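PDB 3PI7: NADH oxidoreductase from Mesorhizobium loti, which probably binds NADPH and acts as an oxidoreductase on NAD(P)H, perhaps as a quinone reductase of the zinc-binding dehydrogenase family. Local coordinates for residues Met5-Glu10 against Ile42-Pro47; Gln51-Val56 against Ala121-Ala126; Gly89-Gly94 against Ser102-Arg107. One frame throughout, in Å; residues are numbered along the deposited sequence.

Interaction 1 of 3, residues Met5-Glu10 against Ile42-Pro47; sequences MTIPSE and IAVPAP
Val44 carries the close part of this contact, its CG2 methyl lying 3.4 Å from the backbone O of Pro8 and also near the carbonyl carbon of Glu10. CG1 is anti to the valine's own backbone N (chi1 171°), which leaves CG2 beside that N; one methyl is thus pressed to the main chain of 8-10, while the other meets Ile7 only loosely, in a contact that depends on which of two conformers the isoleucine adopts. Next to this packing, the two backbones are joined by one hydrogen bond, from Val44 N to Ser9 O at 2.9 Å. The N-H points almost straight at the oxygen (167°) but comes from above the carbonyl plane, well off a lone pair. Ser9 O also receives a CA-H contact from Ala43 CA at 3.3 Å, and Glu10 CA makes a matching one to Ile42 O, as expected of the antiparallel non-hydrogen-bonded pair Glu10-Ala43.

The other side is looser and faces solvent. The side chains of Glu10 and Ala43 diverge, and that of Glu10 comes near only through CB and CG, CG lying 3.8 Å from Ile42 O, before its carboxylate reaches a salt bridge with Arg41. Ser9 turns its side chain away and contributes through its backbone.

The contact marks the end of a two-stranded antiparallel ribbon, strands 10-16 and 37-43, where the chains part into loops. Val44 also packs on Met11 of strand 10-16 and on Leu53 of strand 51-56, with Tyr123 of strand 123-127 beside Pro8 and Val44.

Interaction 2 of 3, residues Gln51-Val56 against Ala121-Ala126; sequences QVLIKV and AEYAVA
Leu53 and Val125 form the apolar centre of an antiparallel strand pair in the GroES-like domain, with Leu53 CD1 3.8 Å from Val125 CG2. With the leucine's CG anti to its backbone N (chi1 -177°) and chi2 at 68°, CD1 is directed to the partner strand and also meets CB of Tyr123. On the opposite face of the sheet, Ile54 CD1 packs on Ala126 CB and Val56 CG2 on Ala124 CB, each at 3.8 Å. Small alanines thus accept larger branched neighbours on this face, and Phe110 of strand 107-111 covers both pairs.

Between the two faces runs a ladder of backbone hydrogen bonds: Val52 and Ala126 exchange a reciprocal pair, as do Ile54 and Ala124. The bond from Ile54 N to Ala124 O is the straightest, 2.8 Å with 176° at the hydrogen.

Toward the surface, Lys55 lies alongside the Tyr123 ring, both side chains pointing the same way. Its CB is 3.6 Å from Tyr123 CE2, and its extended aliphatic chain follows the ring out to the hydroxyl. At the other end Gln51 OE1 lies 3.4 Å from Val125 CG1, and it also bonds to Gly48 N, while NE2 bonds to Glu127 OE2. The ladder finishes with Val56 N donating to Glu122 O, and there one water donates to both Glu122 O, at 2.7 Å, and Val56 O, at 2.8 Å.

Interaction 3 of 3, residues Gly89-Gly94 against Ser102-Arg107; sequences GTIVAG and SLVGKR
The chain of 102-107 folds back on strand 86-94 through a type II beta turn, Leu103 to Lys106, and is held to it by two backbone hydrogen bonds: Ile91 N to Lys106 O at 2.9 Å, and Gly105 N to Ile91 O at 2.7 Å. The first is nearly straight at the hydrogen (172°); the second is more bent. Ile91 therefore uses both its N-H and its carbonyl on the turn, and the turn is closed within itself by Lys106 N bonding to Leu103 O. At Gly105, with a phi of 96°, a side chain would collide with the carbonyl before it, which suits glycine.

Ile91 is the central side chain. With CG1 beside its backbone N (chi1 -65°), it sends CD1 across to Leu103, 3.5 Å from that residue's CB, while its other branch, CG2, lies 3.7 Å from Val104 CA. The two branches thus straddle the first peptide of the turn, and Ile91 CB sits 3.6 Å from Leu103 O. Val104 spreads its methyls along the strand: CG1 approaches the carbonyls of Ile91 and Val92, and CG2 reaches Gly94 N. Farther along, Thr90 and Arg107 form a non-hydrogen-bonded antiparallel pair whose side chains share a face. Thr90 CG2 rests 3.7 Å from Gly105 O, whereas the Arg107 guanidinium leads away to a salt bridge with Asp140 and a bond to Val138 O. The largely extended Lys106 side chain runs back along its own segment, and NZ bonds to Ser102 O at 2.8 Å.

On its other edge the strand carries a classic beta bulge, with Val92 and Ala93 together opposite Leu53. Helix 98-103 and the type II turn link the antiparallel neighbours 86-94 and 107-111 in the sheet of the GroES-like domain.

How the interactions relate
Leu53 joins the contacts: interaction 2 pairs it with strand 123-127, while Leu53 N lies 2.8 Å from Ala93 O in a probable hydrogen bond to interaction 3. Strand 51-56 is thus flanked by strands 86-94 and 123-127 in one sheet, and the centres of interactions 2 and 3 are about 9 Å apart. Interaction 1 lies over the Leu53 face of that sheet, with Val44 CG1 3.7 Å from Leu53 CD2 and Pro45 CG 3.6 Å from Val125 CG2. It also reaches interaction 3, where Pro47 CG lies 3.9 Å from Gly94 C. The bound potassium ion, at Asp19 and Tyr21, involves none of these segments.

Interaction 1 of 3, residues Met5-Glu10 against Ile42-Pro47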
# COMPACT_ATOMS: atom_id res chain seq x y z
N MSE A 5 9.64 -49.42 -11.14
CA MSE A 5 11.05 -49.29 -10.73
C MSE A 5 11.23 -49.47 -9.24
O MSE A 5 10.30 -49.24 -8.46
CB MSE A 5 11.64 -47.95 -11.20
CG MSE A 5 12.18 -48.04 -12.64
SE MSE A 5 13.65 -46.81 -13.03
CE MSE A 5 12.73 -45.11 -12.56
N THR A 6 12.42 -49.94 -8.83
CA THR A 6 12.75 -50.23 -7.44
C THR A 6 13.05 -48.98 -6.69
O THR A 6 14.09 -48.37 -6.87
CB THR A 6 13.91 -51.23 -7.33
OG1 THR A 6 13.48 -52.46 -7.90
CG2 THR A 6 14.35 -51.46 -5.87
N ILE A 7 12.11 -48.61 -5.82
CA ILE A 7 12.18 -47.44 -4.95
C ILE A 7 11.76 -47.94 -3.57
O ILE A 7 10.86 -48.78 -3.51
CB ILE A 7 11.25 -46.31 -5.54
CG1 ILE A 7 11.84 -45.72 -6.84
CG2 ILE A 7 10.95 -45.18 -4.53
CD1 ILE A 7 10.89 -45.62 -7.97
N PRO A 8 12.34 -47.47 -2.44
CA PRO A 8 11.85 -47.94 -1.13
C PRO A 8 10.36 -47.69 -0.96
O PRO A 8 9.82 -46.73 -1.56
CB PRO A 8 12.60 -47.07 -0.12
CG PRO A 8 13.76 -46.55 -0.84
CD PRO A 8 13.44 -46.48 -2.28
N SER A 9 9.71 -48.48 -0.13
CA SER A 9 8.31 -48.21 0.11
C SER A 9 8.14 -47.43 1.42
O SER A 9 7.07 -46.91 1.67
CB SER A 9 7.49 -49.49 0.10
OG SER A 9 7.94 -50.41 1.07
N GLU A 10 9.21 -47.32 2.24
CA GLU A 10 9.16 -46.59 3.50
C GLU A 10 10.31 -45.60 3.55
O GLU A 10 11.37 -45.85 2.97
CB GLU A 10 9.25 -47.61 4.66
CG GLU A 10 9.03 -47.05 6.05
CD GLU A 10 8.77 -48.13 7.08
OE1 GLU A 10 7.90 -48.99 6.84
OE2 GLU A 10 9.46 -48.12 8.12
N ILE A 42 7.42 -43.22 7.30
CA ILE A 42 6.13 -43.23 6.62
C ILE A 42 6.30 -43.81 5.23
O ILE A 42 7.40 -43.91 4.73
CB ILE A 42 5.51 -41.79 6.55
CG1 ILE A 42 6.40 -40.80 5.79
CG2 ILE A 42 5.14 -41.25 7.94
CD1 ILE A 42 5.57 -39.59 5.21
N ALA A 43 5.18 -44.16 4.59
CA ALA A 43 5.20 -44.66 3.23
C ALA A 43 5.71 -43.60 2.27
O ALA A 43 5.44 -42.40 2.42
CB ALA A 43 3.80 -45.10 2.83
N VAL A 44 6.50 -44.05 1.29
CA VAL A 44 6.98 -43.18 0.24
C VAL A 44 5.77 -42.83 -0.65
O VAL A 44 5.04 -43.73 -1.07
CB VAL A 44 8.16 -43.82 -0.55
CG1 VAL A 44 8.52 -43.00 -1.79
CG2 VAL A 44 9.38 -44.00 0.36
N PRO A 45 5.52 -41.54 -0.91
CA PRO A 45 4.38 -41.18 -1.76
C PRO A 45 4.59 -41.54 -3.23
O PRO A 45 5.72 -41.76 -3.67
CB PRO A 45 4.27 -39.67 -1.57
CG PRO A 45 5.74 -39.24 -1.37
CD PRO A 45 6.27 -40.34 -0.48
N ALA A 46 3.49 -41.60 -3.96
CA ALA A 46 3.49 -41.80 -5.41
C ALA A 46 3.23 -40.44 -6.10
O ALA A 46 2.34 -39.71 -5.69
CB ALA A 46 2.41 -42.81 -5.80
N PRO A 47 4.05 -40.09 -7.10
CA PRO A 47 3.81 -38.82 -7.82
C PRO A 47 2.56 -38.90 -8.67
O PRO A 47 2.26 -39.97 -9.24
CB PRO A 47 5.04 -38.68 -8.71
CG PRO A 47 5.48 -40.08 -8.96
CD PRO A 47 5.17 -40.84 -7.69

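Interaction 2 of 3, residues Gln51-Val56 against Ala121-Ala126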
# COMPACT_ATOMS: atom_id res chain seq x y z
N GLN A 51 3.80 -34.83 -11.73
CA GLN A 51 4.78 -34.74 -10.65
C GLN A 51 5.91 -35.74 -10.76
O GLN A 51 5.84 -36.72 -11.51
CB GLN A 51 4.07 -34.96 -9.30
CG GLN A 51 2.95 -33.99 -9.02
CD GLN A 51 2.26 -34.31 -7.71
OE1 GLN A 51 2.04 -35.48 -7.34
NE2 GLN A 51 1.90 -33.27 -6.98
N VAL A 52 6.96 -35.49 -9.97
CA VAL A 52 8.11 -36.34 -9.90
C VAL A 52 8.39 -36.66 -8.44
O VAL A 52 8.07 -35.86 -7.55
CB VAL A 52 9.35 -35.73 -10.60
CG1 VAL A 52 9.14 -35.66 -12.10
CG2 VAL A 52 9.67 -34.34 -10.01
N LEU A 53 8.95 -37.83 -8.22
CA LEU A 53 9.37 -38.27 -6.89
C LEU A 53 10.87 -38.11 -6.85
O LEU A 53 11.60 -38.70 -7.68
CB LEU A 53 8.98 -39.74 -6.67
CG LEU A 53 9.32 -40.27 -5.31
CD1 LEU A 53 8.47 -39.60 -4.21
CD2 LEU A 53 9.21 -41.76 -5.25
N ILE A 54 11.34 -37.31 -5.91
CA ILE A 54 12.76 -37.01 -5.81
C ILE A 54 13.39 -37.66 -4.59
O ILE A 54 12.89 -37.47 -3.47
CB ILE A 54 12.95 -35.47 -5.75
CG1 ILE A 54 12.33 -34.75 -6.99
CG2 ILE A 54 14.42 -35.11 -5.64
CD1 ILE A 54 11.53 -33.64 -6.63
N LYS A 55 14.54 -38.32 -4.79
CA LYS A 55 15.36 -38.84 -3.72
C LYS A 55 16.19 -37.67 -3.27
O LYS A 55 17.07 -37.22 -4.00
CB LYS A 55 16.25 -40.01 -4.21
CG LYS A 55 17.07 -40.59 -3.08
CD LYS A 55 18.03 -41.73 -3.51
CE LYS A 55 18.54 -42.37 -2.22
NZ LYS A 55 19.04 -43.77 -2.45
N VAL A 56 15.86 -37.11 -2.09
CA VAL A 56 16.47 -35.89 -1.59
C VAL A 56 17.89 -36.10 -1.13
O VAL A 56 18.16 -36.96 -0.28
CB VAL A 56 15.62 -35.27 -0.45
CG1 VAL A 56 16.19 -33.93 -0.03
CG2 VAL A 56 14.15 -35.11 -0.86
N ALA A 121 12.64 -35.05 4.08
CA ALA A 121 12.27 -36.43 3.89
C ALA A 121 13.23 -37.07 2.95
O ALA A 121 13.90 -36.38 2.19
CB ALA A 121 10.87 -36.47 3.28
N GLU A 122 13.31 -38.40 2.98
CA GLU A 122 14.18 -39.09 2.06
C GLU A 122 13.72 -38.94 0.61
O GLU A 122 14.56 -38.97 -0.29
CB GLU A 122 14.29 -40.55 2.46
CG GLU A 122 15.26 -40.69 3.61
CD GLU A 122 15.46 -42.08 4.17
OE1 GLU A 122 14.47 -42.83 4.27
OE2 GLU A 122 16.58 -42.35 4.66
N TYR A 123 12.42 -38.80 0.40
CA TYR A 123 11.77 -38.63 -0.90
C TYR A 123 10.75 -37.52 -0.80
O TYR A 123 9.95 -37.51 0.14
CB TYR A 123 11.09 -39.93 -1.38
CG TYR A 123 12.09 -41.05 -1.55
CD1 TYR A 123 12.52 -41.80 -0.44
CD2 TYR A 123 12.71 -41.28 -2.77
CE1 TYR A 123 13.56 -42.72 -0.55
CE2 TYR A 123 13.74 -42.22 -2.89
CZ TYR A 123 14.15 -42.94 -1.78
OH TYR A 123 15.17 -43.84 -1.88
N ALA A 124 10.74 -36.62 -1.79
CA ALA A 124 9.78 -35.50 -1.85
C ALA A 124 9.05 -35.57 -3.16
O ALA A 124 9.49 -36.27 -4.08
CB ALA A 124 10.53 -34.17 -1.73
N VAL A 125 7.92 -34.89 -3.25
CA VAL A 125 7.18 -34.81 -4.50
C VAL A 125 7.17 -33.36 -4.95
O VAL A 125 6.93 -32.46 -4.14
CB VAL A 125 5.74 -35.40 -4.39
CG1 VAL A 125 4.95 -35.18 -5.68
CG2 VAL A 125 5.78 -36.87 -4.02
N ALA A 126 7.44 -33.12 -6.23
CA ALA A 126 7.33 -31.79 -6.78
C ALA A 126 6.67 -31.87 -8.12
O ALA A 126 6.74 -32.92 -8.79
CB ALA A 126 8.73 -31.14 -6.89
O HOH W 1 17.13 -39.52 0.39

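Interaction 3 of 3, residues Gly89-Gly94 against Ser102-Arg107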
# COMPACT_ATOMS: atom_id res chain seq x y z
N GLY A 89 17.98 -33.09 -5.42
CA GLY A 89 17.97 -34.54 -5.39
C GLY A 89 17.85 -35.12 -6.76
O GLY A 89 17.85 -34.39 -7.75
N THR A 90 17.70 -36.44 -6.83
CA THR A 90 17.60 -37.12 -8.11
C THR A 90 16.21 -37.65 -8.28
O THR A 90 15.68 -38.26 -7.36
CB THR A 90 18.64 -38.23 -8.19
OG1 THR A 90 19.94 -37.61 -8.20
CG2 THR A 90 18.50 -39.06 -9.47
N ILE A 91 15.63 -37.44 -9.46
CA ILE A 91 14.27 -37.96 -9.73
C ILE A 91 14.32 -39.46 -9.98
O ILE A 91 15.00 -39.91 -10.90
CB ILE A 91 13.61 -37.20 -10.90
CG1 ILE A 91 13.40 -35.71 -10.48
CG2 ILE A 91 12.26 -37.89 -11.23
CD1 ILE A 91 13.15 -34.79 -11.57
N VAL A 92 13.56 -40.23 -9.18
CA VAL A 92 13.58 -41.68 -9.24
C VAL A 92 12.29 -42.21 -9.82
O VAL A 92 12.25 -43.38 -10.19
CB VAL A 92 13.91 -42.33 -7.84
CG1 VAL A 92 15.36 -42.00 -7.44
CG2 VAL A 92 12.91 -41.88 -6.76
N ALA A 93 11.24 -41.38 -9.91
CA ALA A 93 9.97 -41.77 -10.52
C ALA A 93 9.21 -40.53 -10.97
O ALA A 93 9.43 -39.45 -10.44
CB ALA A 93 9.11 -42.59 -9.55
N GLY A 94 8.35 -40.69 -11.97
CA GLY A 94 7.54 -39.58 -12.45
C GLY A 94 6.15 -40.07 -12.76
O GLY A 94 5.97 -41.25 -12.99
N SER A 102 10.26 -37.50 -18.64
CA SER A 102 11.53 -37.09 -19.22
C SER A 102 12.54 -36.64 -18.19
O SER A 102 13.75 -36.61 -18.47
CB SER A 102 11.32 -35.96 -20.23
OG SER A 102 10.60 -36.48 -21.34
N LEU A 103 12.07 -36.29 -16.99
CA LEU A 103 12.96 -35.85 -15.93
C LEU A 103 13.53 -37.01 -15.13
O LEU A 103 14.45 -36.80 -14.35
CB LEU A 103 12.24 -34.88 -14.99
CG LEU A 103 11.90 -33.49 -15.52
CD1 LEU A 103 11.15 -32.69 -14.43
CD2 LEU A 103 13.18 -32.71 -15.95
N VAL A 104 12.96 -38.21 -15.27
CA VAL A 104 13.44 -39.34 -14.45
C VAL A 104 14.94 -39.58 -14.66
O VAL A 104 15.42 -39.64 -15.80
CB VAL A 104 12.58 -40.61 -14.67
CG1 VAL A 104 13.11 -41.78 -13.84
CG2 VAL A 104 11.12 -40.34 -14.33
N GLY A 105 15.67 -39.68 -13.55
CA GLY A 105 17.12 -39.88 -13.55
C GLY A 105 17.90 -38.60 -13.40
O GLY A 105 19.10 -38.64 -13.14
N LYS A 106 17.23 -37.43 -13.61
CA LYS A 106 17.94 -36.17 -13.57
C LYS A 106 18.06 -35.66 -12.16
O LYS A 106 17.20 -35.89 -11.32
CB LYS A 106 17.24 -35.13 -14.48
CG LYS A 106 17.44 -35.51 -15.93
CD LYS A 106 16.76 -34.56 -16.91
CE LYS A 106 17.13 -34.96 -18.33
NZ LYS A 106 15.92 -35.04 -19.22
N ARG A 107 19.20 -35.02 -11.90
CA ARG A 107 19.47 -34.37 -10.65
C ARG A 107 18.90 -32.97 -10.77
O ARG A 107 19.19 -32.27 -11.75
CB ARG A 107 20.96 -34.37 -10.45
CG ARG A 107 21.46 -33.57 -9.29
CD ARG A 107 22.97 -33.66 -9.37
NE ARG A 107 23.57 -32.90 -10.48
CZ ARG A 107 24.58 -32.06 -10.30
NH1 ARG A 107 25.09 -31.88 -9.08
NH2 ARG A 107 25.08 -31.38 -11.32